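Local coordinates for aminotransferase, class V family protein (Trichomonas vaginalis, PDB 5F8V), which probably catalyses the pyridoxal-phosphate-dependent, reversible transamination between O-phospho-L-serine and 2-oxoglutarate, the second step of serine biosynthesis from 3-phosphoglycerate, at residues A[283-288]-A[363-368]; A[217-222]-A[232-237]; A[204-209]-A[248-253]; A[101-106]-A[158-163]. All blocks are in the same frame, centred on the assembly; numbering follows the deposited sequence.

Interaction 1: residues A[283-288]-A[363-368]; sequences EAIDSN and QAMKEW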
loop_
_atom_site.group_PDB
_atom_site.type_symbol
_atom_site.label_atom_id
_atom_site.label_comp_id
_atom_site.label_asym_id
_atom_site.label_seq_id
_atom_site.Cartn_x
_atom_site.Cartn_y
_atom_site.Cartn_z
ATOM N N GLU A 283 -18.260 29.828 -12.179
ATOM C CA GLU A 283 -18.716 31.203 -12.380
ATOM C C GLU A 283 -17.548 32.211 -12.259
ATOM O O GLU A 283 -17.539 33.202 -12.971
ATOM C CB GLU A 283 -19.901 31.557 -11.455
ATOM C CG GLU A 283 -20.356 33.022 -11.439
ATOM C CD GLU A 283 -20.848 33.563 -12.788
ATOM O OE1 GLU A 283 -20.408 33.094 -13.861
ATOM O OE2 GLU A 283 -21.683 34.496 -12.781
ATOM N N ALA A 284 -16.564 31.939 -11.397
ATOM C CA ALA A 284 -15.346 32.758 -11.338
ATOM C C ALA A 284 -14.492 32.615 -12.617
ATOM O O ALA A 284 -13.898 33.595 -13.078
ATOM C CB ALA A 284 -14.526 32.429 -10.101
ATOM N N ILE A 285 -14.441 31.409 -13.189
ATOM C CA ILE A 285 -13.778 31.207 -14.475
ATOM C C ILE A 285 -14.548 31.956 -15.575
ATOM O O ILE A 285 -14.020 32.894 -16.169
ATOM C CB ILE A 285 -13.639 29.709 -14.842
ATOM C CG1 ILE A 285 -12.701 28.992 -13.861
ATOM C CG2 ILE A 285 -13.145 29.542 -16.279
ATOM C CD1 ILE A 285 -12.870 27.486 -13.830
ATOM N N ASP A 286 -15.801 31.559 -15.793
ATOM C CA ASP A 286 -16.604 31.998 -16.951
ATOM C C ASP A 286 -16.845 33.509 -17.023
ATOM O O ASP A 286 -16.800 34.091 -18.113
ATOM C CB ASP A 286 -17.961 31.274 -16.989
ATOM C CG ASP A 286 -17.840 29.787 -17.332
ATOM O OD1 ASP A 286 -16.768 29.323 -17.753
ATOM O OD2 ASP A 286 -18.843 29.063 -17.172
ATOM N N SER A 287 -17.082 34.135 -15.873
ATOM C CA SER A 287 -17.394 35.568 -15.813
ATOM C C SER A 287 -16.176 36.496 -15.906
ATOM O O SER A 287 -16.344 37.713 -15.918
ATOM C CB SER A 287 -18.160 35.887 -14.527
ATOM O OG SER A 287 -17.314 35.790 -13.398
ATOM N N ASN A 288 -14.971 35.928 -15.958
ATOM C CA ASN A 288 -13.732 36.684 -15.940
ATOM C C ASN A 288 -12.996 36.514 -17.270
ATOM O O ASN A 288 -12.674 35.396 -17.631
ATOM C CB ASN A 288 -12.863 36.180 -14.779
ATOM C CG ASN A 288 -11.652 37.054 -14.517
ATOM O OD1 ASN A 288 -11.108 37.678 -15.424
ATOM N ND2 ASN A 288 -11.206 37.083 -13.268
ATOM N N GLN A 363 -11.882 35.103 -4.683
ATOM C CA GLN A 363 -11.367 36.453 -4.438
ATOM C C GLN A 363 -10.046 36.705 -5.165
ATOM O O GLN A 363 -9.872 37.764 -5.775
ATOM C CB GLN A 363 -11.203 36.739 -2.937
ATOM C CG GLN A 363 -12.510 36.962 -2.186
ATOM C CD GLN A 363 -13.397 38.022 -2.826
ATOM O OE1 GLN A 363 -14.482 37.718 -3.334
ATOM N NE2 GLN A 363 -12.914 39.253 -2.858
ATOM N N ALA A 364 -9.130 35.740 -5.112
ATOM C CA ALA A 364 -7.857 35.860 -5.819
ATOM C C ALA A 364 -8.077 36.037 -7.320
ATOM O O ALA A 364 -7.468 36.909 -7.946
ATOM C CB ALA A 364 -6.969 34.658 -5.541
ATOM N N MET A 365 -8.981 35.238 -7.880
ATOM C CA MET A 365 -9.276 35.287 -9.309
ATOM C C MET A 365 -9.903 36.624 -9.712
ATOM O O MET A 365 -9.602 37.143 -10.787
ATOM C CB MET A 365 -10.177 34.107 -9.713
ATOM C CG MET A 365 -9.473 32.762 -9.604
ATOM S SD MET A 365 -10.547 31.316 -9.767
ATOM C CE MET A 365 -11.147 31.566 -11.437
ATOM N N LYS A 366 -10.751 37.176 -8.843
ATOM C CA LYS A 366 -11.387 38.477 -9.069
ATOM C C LYS A 366 -10.377 39.628 -8.959
ATOM O O LYS A 366 -10.480 40.605 -9.687
ATOM C CB LYS A 366 -12.531 38.691 -8.066
ATOM C CG LYS A 366 -13.410 39.913 -8.299
ATOM C CD LYS A 366 -14.377 39.703 -9.455
ATOM C CE LYS A 366 -15.167 40.975 -9.747
ATOM N NZ LYS A 366 -16.021 40.829 -10.959
ATOM N N GLU A 367 -9.408 39.502 -8.055
ATOM C CA GLU A 367 -8.417 40.566 -7.814
ATOM C C GLU A 367 -7.184 40.515 -8.720
ATOM O O GLU A 367 -6.434 41.486 -8.786
ATOM C CB GLU A 367 -7.993 40.549 -6.343
ATOM C CG GLU A 367 -9.086 41.071 -5.416
ATOM C CD GLU A 367 -9.007 40.548 -3.991
ATOM O OE1 GLU A 367 -8.077 39.782 -3.650
ATOM O OE2 GLU A 367 -9.900 40.916 -3.195
ATOM N N TRP A 368 -6.969 39.388 -9.399
ATOM C CA TRP A 368 -5.875 39.242 -10.349
ATOM C C TRP A 368 -5.908 40.409 -11.368
ATOM O O TRP A 368 -6.917 40.595 -12.041
ATOM C CB TRP A 368 -5.982 37.876 -11.040
ATOM C CG TRP A 368 -5.072 37.673 -12.205
ATOM C CD1 TRP A 368 -5.441 37.464 -13.491
ATOM C CD2 TRP A 368 -3.641 37.652 -12.187
ATOM N NE1 TRP A 368 -4.333 37.315 -14.286
ATOM C CE2 TRP A 368 -3.212 37.422 -13.506
ATOM C CE3 TRP A 368 -2.683 37.792 -11.180
ATOM C CZ2 TRP A 368 -1.859 37.343 -13.852
ATOM C CZ3 TRP A 368 -1.338 37.721 -11.523
ATOM C CH2 TRP A 368 -0.940 37.494 -12.847
HETATM O O HOH W 1 -9.164 39.147 -12.797
#
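Met-365 reaches across from helix 355-367 and lays its terminal methyl against the C-terminal turn of helix 267-286, joining the ends of the two helices. The packed part belongs to that methyl. Its CE lies 3.7 Å from Ala-284 CB and equally close to the backbone of the same turn, with CE also 3.7 Å from Ile-285 N. Ile-285 CG1 also comes within 3.9 Å of Met-365 CE, about a right angle round the methyl from Ala-284 CB, the two chains meeting at a slant. The methionine runs extended through CG and SD and then bends at its last torsion (chi3 62°), which turns CE onto the helix backbone. Phe-291, Phe-307 and Phe-324 also pack on this side chain, which is buried.

Toward solvent the contact becomes polar and sparse. Just past the helix end, Asn-288 swings its amide toward the other helix, CG anti to the backbone N (chi1 -170°), and ND2 stands 3.0 Å from Met-365 O, close to the last turn of helix 355-367. The same ND2 donates to a water at 2.9 Å, and this water donates in turn to Trp-368 O at 2.8 Å. The other end of the amide, OD1, accepts from the backbone N of Asn-290, which helps to fix which way the group faces. Chemically, the apolar methyl makes the inner part depend on shape alone, while the water between Asn-288 ND2 and Trp-368 O gives a directional, polar link just beyond the last helical residue.

Interaction 2: residues A[217-222]-A[232-237]; sequences DMLERP and DYRIQV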
loop_
_atom_site.group_PDB
_atom_site.type_symbol
_atom_site.label_atom_id
_atom_site.label_comp_id
_atom_site.label_asym_id
_atom_site.label_seq_id
_atom_site.Cartn_x
_atom_site.Cartn_y
_atom_site.Cartn_z
ATOM N N ASP A 217 -20.891 -12.420 -9.174
ATOM C CA ASP A 217 -20.791 -13.280 -10.381
ATOM C C ASP A 217 -19.596 -12.948 -11.294
ATOM O O ASP A 217 -19.164 -13.807 -12.070
ATOM C CB ASP A 217 -22.093 -13.288 -11.211
ATOM C CG ASP A 217 -22.468 -11.914 -11.737
ATOM O OD1 ASP A 217 -22.316 -10.964 -10.949
ATOM O OD2 ASP A 217 -22.908 -11.783 -12.904
ATOM N N MET A 218 -19.047 -11.732 -11.191
ATOM C CA MET A 218 -17.827 -11.377 -11.937
ATOM C C MET A 218 -16.627 -12.216 -11.483
ATOM O O MET A 218 -15.779 -12.569 -12.294
ATOM C CB MET A 218 -17.494 -9.884 -11.800
ATOM C CG MET A 218 -18.540 -8.939 -12.378
ATOM S SD MET A 218 -18.648 -9.005 -14.172
ATOM C CE MET A 218 -17.109 -8.225 -14.649
ATOM N N LEU A 219 -16.568 -12.540 -10.192
ATOM C CA LEU A 219 -15.510 -13.393 -9.650
ATOM C C LEU A 219 -15.702 -14.895 -9.897
ATOM O O LEU A 219 -14.775 -15.675 -9.658
ATOM C CB LEU A 219 -15.336 -13.125 -8.159
ATOM C CG LEU A 219 -14.827 -11.722 -7.827
ATOM C CD1 LEU A 219 -14.785 -11.543 -6.321
ATOM C CD2 LEU A 219 -13.451 -11.473 -8.433
ATOM N N GLU A 220 -16.875 -15.302 -10.387
ATOM C CA GLU A 220 -17.051 -16.662 -10.911
ATOM C C GLU A 220 -16.223 -16.899 -12.195
ATOM O O GLU A 220 -15.970 -18.048 -12.569
ATOM C CB GLU A 220 -18.538 -16.976 -11.157
ATOM C CG GLU A 220 -19.390 -16.993 -9.887
ATOM C CD GLU A 220 -20.873 -17.273 -10.135
ATOM O OE1 GLU A 220 -21.264 -17.592 -11.279
ATOM O OE2 GLU A 220 -21.665 -17.178 -9.174
ATOM N N ARG A 221 -15.787 -15.822 -12.851
ATOM C CA ARG A 221 -14.958 -15.926 -14.058
ATOM C C ARG A 221 -13.560 -16.435 -13.700
ATOM O O ARG A 221 -13.066 -16.152 -12.606
ATOM C CB ARG A 221 -14.848 -14.570 -14.762
ATOM C CG ARG A 221 -16.188 -14.001 -15.204
ATOM C CD ARG A 221 -16.037 -12.639 -15.840
ATOM N NE ARG A 221 -17.322 -12.162 -16.352
ATOM C CZ ARG A 221 -17.479 -11.174 -17.228
ATOM N NH1 ARG A 221 -16.432 -10.511 -17.722
ATOM N NH2 ARG A 221 -18.702 -10.838 -17.615
ATOM N N PRO A 222 -12.922 -17.191 -14.614
ATOM C CA PRO A 222 -11.589 -17.713 -14.310
ATOM C C PRO A 222 -10.532 -16.616 -14.421
ATOM O O PRO A 222 -10.587 -15.816 -15.350
ATOM C CB PRO A 222 -11.380 -18.775 -15.388
ATOM C CG PRO A 222 -12.170 -18.282 -16.549
ATOM C CD PRO A 222 -13.373 -17.594 -15.961
ATOM N N ASP A 232 -5.384 -11.498 -7.060
ATOM C CA ASP A 232 -6.561 -12.288 -7.416
ATOM C C ASP A 232 -7.626 -11.919 -6.402
ATOM O O ASP A 232 -7.488 -12.231 -5.215
ATOM C CB ASP A 232 -6.244 -13.788 -7.365
ATOM C CG ASP A 232 -7.395 -14.670 -7.866
ATOM O OD1 ASP A 232 -8.565 -14.224 -7.952
ATOM O OD2 ASP A 232 -7.120 -15.847 -8.164
ATOM N N TYR A 233 -8.677 -11.246 -6.861
ATOM C CA TYR A 233 -9.677 -10.697 -5.952
ATOM C C TYR A 233 -10.482 -11.782 -5.220
ATOM O O TYR A 233 -10.965 -11.535 -4.117
ATOM C CB TYR A 233 -10.615 -9.722 -6.669
ATOM C CG TYR A 233 -9.984 -8.418 -7.159
ATOM C CD1 TYR A 233 -9.150 -7.646 -6.339
ATOM C CD2 TYR A 233 -10.263 -7.936 -8.438
ATOM C CE1 TYR A 233 -8.595 -6.448 -6.794
ATOM C CE2 TYR A 233 -9.716 -6.745 -8.901
ATOM C CZ TYR A 233 -8.889 -6.000 -8.083
ATOM O OH TYR A 233 -8.365 -4.813 -8.571
ATOM N N ARG A 234 -10.614 -12.965 -5.825
ATOM C CA ARG A 234 -11.196 -14.142 -5.152
ATOM C C ARG A 234 -10.434 -14.485 -3.881
ATOM O O ARG A 234 -11.041 -14.734 -2.842
ATOM C CB ARG A 234 -11.167 -15.374 -6.068
ATOM C CG ARG A 234 -12.079 -15.271 -7.272
ATOM C CD ARG A 234 -11.543 -16.023 -8.482
ATOM N NE ARG A 234 -12.098 -15.443 -9.700
ATOM C CZ ARG A 234 -11.693 -14.304 -10.263
ATOM N NH1 ARG A 234 -10.684 -13.594 -9.748
ATOM N NH2 ARG A 234 -12.294 -13.875 -11.368
ATOM N N ILE A 235 -9.102 -14.488 -3.974
ATOM C CA ILE A 235 -8.236 -14.747 -2.813
ATOM C C ILE A 235 -8.474 -13.694 -1.716
ATOM O O ILE A 235 -8.535 -14.045 -0.542
ATOM C CB ILE A 235 -6.729 -14.878 -3.216
ATOM C CG1 ILE A 235 -6.394 -16.318 -3.628
ATOM C CG2 ILE A 235 -5.781 -14.519 -2.071
ATOM C CD1 ILE A 235 -7.223 -16.865 -4.765
ATOM N N GLN A 236 -8.615 -12.420 -2.101
ATOM C CA GLN A 236 -8.929 -11.345 -1.140
ATOM C C GLN A 236 -10.271 -11.580 -0.438
ATOM O O GLN A 236 -10.348 -11.528 0.787
ATOM C CB GLN A 236 -8.950 -9.963 -1.821
ATOM C CG GLN A 236 -7.599 -9.453 -2.306
ATOM C CD GLN A 236 -6.586 -9.247 -1.195
ATOM O OE1 GLN A 236 -6.943 -9.056 -0.028
ATOM N NE2 GLN A 236 -5.310 -9.297 -1.551
ATOM N N VAL A 237 -11.308 -11.856 -1.226
ATOM C CA VAL A 237 -12.663 -12.113 -0.702
ATOM C C VAL A 237 -12.650 -13.317 0.255
ATOM O O VAL A 237 -13.130 -13.226 1.385
ATOM C CB VAL A 237 -13.674 -12.345 -1.856
ATOM C CG1 VAL A 237 -15.020 -12.851 -1.338
ATOM C CG2 VAL A 237 -13.862 -11.068 -2.676
#
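This is a polar clasp with an apolar flank, made by one arginine at the start of helix 233-238 as it grips the turn that follows strand 209-215. The side chains of Arg-234 and Leu-219 slide past each other in opposite directions, and the guanidinium reaches two backbone carbonyls of the turn. NH2 donates to Arg-221 O at 2.7 Å, a bent bond (131°) that meets the oxygen from above the carbonyl plane. NE lies 2.7 Å from Leu-219 O, but the N-H points so far aside that the bond is weak, as is a second one from NE to Arg-221 O.

The remaining nitrogen of the guanidinium, NH1, turns back to the start of its own helix. Asp-232 is the N-cap: its OD1 accepts from Arg-234 N and also forms a salt bridge with Arg-234 NH1 at 2.8 Å, the two donors arriving from opposite faces of the carboxylate. Asn-88 of helix 78-89 takes a further bond from NH1.

Leu-219 supplies the apolar flank. Its CD2 sits over one face of the guanidinium, offset toward the rim, and touches Tyr-233 CB at 3.8 Å, while CD1 meets Val-237 CG2 at 3.8 Å. Leu-219 and Val-237 both touch Asn-70 of strand 69-75.

Interaction 3: residues A[204-209]-A[248-253]; sequences FGLAGM and TFAIYF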
loop_
_atom_site.group_PDB
_atom_site.type_symbol
_atom_site.label_atom_id
_atom_site.label_comp_id
_atom_site.label_asym_id
_atom_site.label_seq_id
_atom_site.Cartn_x
_atom_site.Cartn_y
_atom_site.Cartn_z
ATOM N N PHE A 204 -10.675 9.729 0.431
ATOM C CA PHE A 204 -10.744 9.014 1.708
ATOM C C PHE A 204 -9.391 8.606 2.308
ATOM O O PHE A 204 -9.278 7.564 2.963
ATOM C CB PHE A 204 -11.763 7.838 1.659
ATOM C CG PHE A 204 -11.479 6.802 0.610
ATOM C CD1 PHE A 204 -11.736 7.057 -0.739
ATOM C CD2 PHE A 204 -10.977 5.556 0.966
ATOM C CE1 PHE A 204 -11.471 6.093 -1.707
ATOM C CE2 PHE A 204 -10.716 4.592 0.007
ATOM C CZ PHE A 204 -10.965 4.861 -1.331
ATOM N N GLY A 205 -8.375 9.454 2.124
ATOM C CA GLY A 205 -7.229 9.497 3.028
ATOM C C GLY A 205 -5.858 9.154 2.484
ATOM O O GLY A 205 -5.305 9.897 1.682
ATOM N N LEU A 206 -5.301 8.035 2.940
ATOM C CA LEU A 206 -3.880 7.740 2.721
ATOM C C LEU A 206 -3.626 7.136 1.376
ATOM O O LEU A 206 -4.351 6.232 0.962
ATOM C CB LEU A 206 -3.338 6.771 3.769
ATOM C CG LEU A 206 -2.750 7.406 5.021
ATOM C CD1 LEU A 206 -3.837 7.837 5.997
ATOM C CD2 LEU A 206 -1.793 6.416 5.663
ATOM N N ALA A 207 -2.567 7.601 0.719
ATOM C CA ALA A 207 -2.041 6.925 -0.459
ATOM C C ALA A 207 -1.460 5.578 -0.050
ATOM O O ALA A 207 -0.990 5.417 1.076
ATOM C CB ALA A 207 -0.975 7.771 -1.133
ATOM N N GLY A 208 -1.494 4.633 -0.979
ATOM C CA GLY A 208 -1.025 3.265 -0.753
ATOM C C GLY A 208 -2.142 2.236 -0.659
ATOM O O GLY A 208 -1.853 1.036 -0.593
ATOM N N MET A 209 -3.400 2.694 -0.663
ATOM C CA MET A 209 -4.565 1.831 -0.467
ATOM C C MET A 209 -5.684 2.172 -1.449
ATOM O O MET A 209 -5.899 3.344 -1.773
ATOM C CB MET A 209 -5.089 1.968 0.971
ATOM C CG MET A 209 -6.258 1.050 1.334
ATOM S SD MET A 209 -7.897 1.748 1.041
ATOM C CE MET A 209 -8.030 2.815 2.472
ATOM N N THR A 248 -3.325 -1.287 7.566
ATOM C CA THR A 248 -4.244 -1.034 8.683
ATOM C C THR A 248 -4.472 0.450 8.976
ATOM O O THR A 248 -5.619 0.885 9.146
ATOM C CB THR A 248 -3.786 -1.761 9.971
ATOM O OG1 THR A 248 -2.425 -1.445 10.244
ATOM C CG2 THR A 248 -3.903 -3.270 9.825
ATOM N N PHE A 249 -3.405 1.241 9.008
ATOM C CA PHE A 249 -3.564 2.671 9.283
ATOM C C PHE A 249 -4.407 3.372 8.220
ATOM O O PHE A 249 -5.197 4.260 8.543
ATOM C CB PHE A 249 -2.214 3.375 9.458
ATOM C CG PHE A 249 -2.330 4.756 10.054
ATOM C CD1 PHE A 249 -2.363 5.885 9.242
ATOM C CD2 PHE A 249 -2.431 4.927 11.426
ATOM C CE1 PHE A 249 -2.480 7.156 9.788
ATOM C CE2 PHE A 249 -2.546 6.196 11.986
ATOM C CZ PHE A 249 -2.575 7.313 11.167
ATOM N N ALA A 250 -4.268 2.959 6.961
ATOM C CA ALA A 250 -5.063 3.535 5.881
ATOM C C ALA A 250 -6.553 3.215 6.035
ATOM O O ALA A 250 -7.410 4.072 5.779
ATOM C CB ALA A 250 -4.547 3.052 4.535
ATOM N N ILE A 251 -6.857 1.989 6.472
ATOM C CA ILE A 251 -8.241 1.541 6.627
ATOM C C ILE A 251 -8.890 2.239 7.816
ATOM O O ILE A 251 -9.999 2.757 7.699
ATOM C CB ILE A 251 -8.327 -0.002 6.774
ATOM C CG1 ILE A 251 -7.886 -0.678 5.466
ATOM C CG2 ILE A 251 -9.746 -0.451 7.126
ATOM C CD1 ILE A 251 -7.329 -2.073 5.652
ATOM N N TYR A 252 -8.192 2.228 8.949
ATOM C CA TYR A 252 -8.575 2.994 10.146
ATOM C C TYR A 252 -8.854 4.466 9.816
ATOM O O TYR A 252 -9.855 5.028 10.259
ATOM C CB TYR A 252 -7.472 2.875 11.226
ATOM C CG TYR A 252 -7.322 4.053 12.171
ATOM C CD1 TYR A 252 -8.041 4.117 13.358
ATOM C CD2 TYR A 252 -6.433 5.093 11.887
ATOM C CE1 TYR A 252 -7.892 5.183 14.227
ATOM C CE2 TYR A 252 -6.288 6.172 12.745
ATOM C CZ TYR A 252 -7.018 6.214 13.913
ATOM O OH TYR A 252 -6.864 7.283 14.763
ATOM N N PHE A 253 -7.958 5.087 9.055
ATOM C CA PHE A 253 -8.108 6.498 8.722
ATOM C C PHE A 253 -9.241 6.732 7.724
ATOM O O PHE A 253 -9.987 7.697 7.845
ATOM C CB PHE A 253 -6.800 7.115 8.225
ATOM C CG PHE A 253 -6.786 8.612 8.327
ATOM C CD1 PHE A 253 -7.036 9.407 7.214
ATOM C CD2 PHE A 253 -6.582 9.226 9.553
ATOM C CE1 PHE A 253 -7.035 10.790 7.321
ATOM C CE2 PHE A 253 -6.595 10.605 9.667
ATOM C CZ PHE A 253 -6.822 11.386 8.550
HETATM O O HOH W 2 -6.846 6.497 4.577
#
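The loop 204-209 passes beside the first turns of helix 248-263, coming closest where the CA atoms of Leu-206 and Ala-250 are 5.4 Å apart, and Gly-205 takes a positive phi that a side chain would obstruct. Leu-206 then drives its branches between two phenylalanines. CD2 meets the edge of the Phe-249 ring, lying in its plane 3.7 Å from CD1, whereas the leucine CD1 approaches Phe-253 obliquely, 3.8 Å from that ring's own CD1. Both aromatic rings hang from the helix with CG anti to the backbone N (chi1 -166° and -160°), a torsion that brings the end of Phe-249 nearer the loop.

Ala-250, between them in sequence, leaves room for the loop: its CB is 4.0 Å from Leu-206 CB and 3.8 Å from Met-209 CB. Met-209 folds at chi2 and chi3, bringing CE back to 3.6 Å from Ala-250 O. The same carbonyl accepts a hydrogen bond from a water, which accepts from Leu-206 N at 2.7 Å and donates to Phe-204 O, so three backbone groups are joined through one molecule.

The loop follows Lys-202, the lysine that carries the pyridoxal phosphate. Phe-249 stacks on Phe-249 of the second subunit and Leu-206 also packs on that residue, placing the contact at the dimer interface; Phe-253 rests on helix 18-26, Ile-251 on helix 46-63, and Met-209 opens strand 209-215 of the central sheet.

Interaction 4: residues A[101-106]-A[158-163]; sequences TGTWSK and TIQGIE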
loop_
_atom_site.group_PDB
_atom_site.type_symbol
_atom_site.label_atom_id
_atom_site.label_comp_id
_atom_site.label_asym_id
_atom_site.label_seq_id
_atom_site.Cartn_x
_atom_site.Cartn_y
_atom_site.Cartn_z
ATOM N N THR A 101 -11.585 8.845 -22.076
ATOM C CA THR A 101 -12.031 10.235 -22.068
ATOM C C THR A 101 -10.943 11.213 -21.611
ATOM O O THR A 101 -11.131 12.422 -21.682
ATOM C CB THR A 101 -13.254 10.411 -21.158
ATOM O OG1 THR A 101 -12.937 9.946 -19.840
ATOM C CG2 THR A 101 -14.452 9.630 -21.716
ATOM N N GLY A 102 -9.824 10.691 -21.125
ATOM C CA GLY A 102 -8.741 11.526 -20.617
ATOM C C GLY A 102 -7.526 10.692 -20.274
ATOM O O GLY A 102 -7.377 9.570 -20.758
ATOM N N THR A 103 -6.672 11.227 -19.410
ATOM C CA THR A 103 -5.378 10.608 -19.119
ATOM C C THR A 103 -5.480 9.270 -18.372
ATOM O O THR A 103 -4.780 8.346 -18.722
ATOM C CB THR A 103 -4.476 11.582 -18.338
ATOM O OG1 THR A 103 -4.350 12.795 -19.091
ATOM C CG2 THR A 103 -3.104 11.002 -18.084
ATOM N N TRP A 104 -6.339 9.157 -17.365
ATOM C CA TRP A 104 -6.343 7.946 -16.529
ATOM C C TRP A 104 -6.998 6.741 -17.208
ATOM O O TRP A 104 -6.476 5.625 -17.116
ATOM C CB TRP A 104 -6.955 8.210 -15.152
ATOM C CG TRP A 104 -6.154 9.200 -14.360
ATOM C CD1 TRP A 104 -6.545 10.442 -13.969
ATOM C CD2 TRP A 104 -4.804 9.041 -13.909
ATOM N NE1 TRP A 104 -5.533 11.065 -13.286
ATOM C CE2 TRP A 104 -4.452 10.226 -13.229
ATOM C CE3 TRP A 104 -3.858 8.010 -14.013
ATOM C CZ2 TRP A 104 -3.189 10.413 -12.650
ATOM C CZ3 TRP A 104 -2.592 8.197 -13.434
ATOM C CH2 TRP A 104 -2.275 9.389 -12.766
ATOM N N SER A 105 -8.125 6.956 -17.878
ATOM C CA SER A 105 -8.740 5.887 -18.683
ATOM C C SER A 105 -7.794 5.415 -19.784
ATOM O O SER A 105 -7.678 4.210 -20.023
ATOM C CB SER A 105 -10.065 6.337 -19.289
ATOM O OG SER A 105 -9.920 7.554 -19.981
ATOM N N LYS A 106 -7.093 6.364 -20.415
ATOM C CA LYS A 106 -6.076 6.035 -21.423
ATOM C C LYS A 106 -4.950 5.217 -20.805
ATOM O O LYS A 106 -4.504 4.245 -21.408
ATOM C CB LYS A 106 -5.500 7.290 -22.093
ATOM C CG LYS A 106 -4.620 6.993 -23.318
ATOM C CD LYS A 106 -3.709 8.165 -23.673
ATOM C CE LYS A 106 -2.912 7.890 -24.949
ATOM N NZ LYS A 106 -1.965 6.743 -24.800
ATOM N N THR A 158 -9.348 13.587 -13.797
ATOM C CA THR A 158 -8.807 14.568 -12.859
ATOM C C THR A 158 -8.082 15.728 -13.576
ATOM O O THR A 158 -8.208 16.898 -13.179
ATOM C CB THR A 158 -7.864 13.828 -11.868
ATOM O OG1 THR A 158 -8.508 12.620 -11.434
ATOM C CG2 THR A 158 -7.541 14.628 -10.650
ATOM N N ILE A 159 -7.359 15.408 -14.645
ATOM C CA ILE A 159 -6.547 16.397 -15.367
ATOM C C ILE A 159 -7.389 17.214 -16.363
ATOM O O ILE A 159 -7.181 18.423 -16.518
ATOM C CB ILE A 159 -5.344 15.715 -16.065
ATOM C CG1 ILE A 159 -4.460 15.031 -15.017
ATOM C CG2 ILE A 159 -4.530 16.722 -16.876
ATOM C CD1 ILE A 159 -3.514 13.993 -15.584
ATOM N N GLN A 160 -8.326 16.548 -17.033
ATOM C CA GLN A 160 -9.186 17.198 -18.025
ATOM C C GLN A 160 -10.424 17.862 -17.400
ATOM O O GLN A 160 -11.008 18.764 -17.998
ATOM C CB GLN A 160 -9.610 16.200 -19.094
ATOM C CG GLN A 160 -8.495 15.779 -20.045
ATOM C CD GLN A 160 -7.525 14.776 -19.455
ATOM O OE1 GLN A 160 -7.887 13.950 -18.623
ATOM N NE2 GLN A 160 -6.283 14.842 -19.892
ATOM N N GLY A 161 -10.822 17.431 -16.208
ATOM C CA GLY A 161 -12.054 17.929 -15.584
ATOM C C GLY A 161 -13.325 17.517 -16.318
ATOM O O GLY A 161 -14.257 18.311 -16.428
ATOM N N ILE A 162 -13.346 16.278 -16.813
ATOM C CA ILE A 162 -14.510 15.684 -17.509
ATOM C C ILE A 162 -15.134 14.602 -16.609
ATOM O O ILE A 162 -14.468 13.637 -16.270
ATOM C CB ILE A 162 -14.097 15.080 -18.868
ATOM C CG1 ILE A 162 -13.511 16.189 -19.760
ATOM C CG2 ILE A 162 -15.290 14.422 -19.571
ATOM C CD1 ILE A 162 -13.079 15.753 -21.143
ATOM N N GLU A 163 -16.399 14.783 -16.231
ATOM C CA GLU A 163 -17.110 13.883 -15.318
ATOM C C GLU A 163 -18.432 13.460 -15.926
ATOM O O GLU A 163 -19.127 14.267 -16.538
ATOM C CB GLU A 163 -17.380 14.565 -13.967
ATOM C CG GLU A 163 -17.887 13.635 -12.861
ATOM C CD GLU A 163 -17.974 14.305 -11.494
ATOM O OE1 GLU A 163 -18.384 15.481 -11.415
ATOM O OE2 GLU A 163 -17.631 13.657 -10.482
HETATM O O HOH W 3 -14.372 11.059 -17.697
#
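Gln-160 and Thr-103 meet at about a right angle, the amide of one set against the first residue of helix 103-115. Its two ends are used at once. NE2 donates to Thr-103 OG1 at 2.9 Å, almost straight (171°) and in the amide plane, while OE1 accepts from Thr-103 N at 3.1 Å, the N-H approaching from above the carbonyl plane. A bend at chi2 (77°) brings the amide round to face this helix start, and OE1 also lies 3.3 Å from Gly-102 CA, a closeness that leaves no room for a side chain on the glycine. The paired bonds fix the rotation of the amide.

Next to the glutamine, Ile-159 slants across the threonine, its CD1 3.8 Å from Thr-103 CB. Farther along, the Trp-104 and Thr-158 side chains cross at a slant, with Trp-104 NE1 3.8 Å from Thr-158 OG1, a packing distance; the hydroxyl is hydrogen-bonded to Ser-180 OG and to O3 of the modified Lys-202. At the opposite end Ile-162 CD1 packs near Thr-101 O, and a water links Thr-101 OG1 to Ile-162 O.

Gly-161 and Ile-162 together face Glu-157 in a G1 beta bulge. Glu-157 in turn accepts from Trp-104 N and is hydrogen-bonded to Ser-105 OG, so Glu-157 on the strand and Gln-160 in the loop of the same hairpin both hold the helix start. With Thr-158 hydrogen-bonded to the cofactor's phenolic oxygen, the contact forms part of the pyridoxal phosphate site of a class-V aminotransferase.

Overall arrangement
Interactions 3 and 4 approach the pyridoxal phosphate site from different directions: their centres are 24 Å apart, on opposite sides of the chain's centre, yet 158-163 supplies a residue that hydrogen-bonds the cofactor and 204-209 follows Lys-202, which carries it. Interaction 2 lies farther out, nested along the chain within the loop that interaction 3 closes, its nearest atoms about 9 Å from that contact. Interaction 1 is peripheral, its centre 49 Å from that of interaction 2 across the chain, although its nearest atoms come within about 10 Å of interaction 4. Of the four, interaction 3 alone is touched by the second subunit.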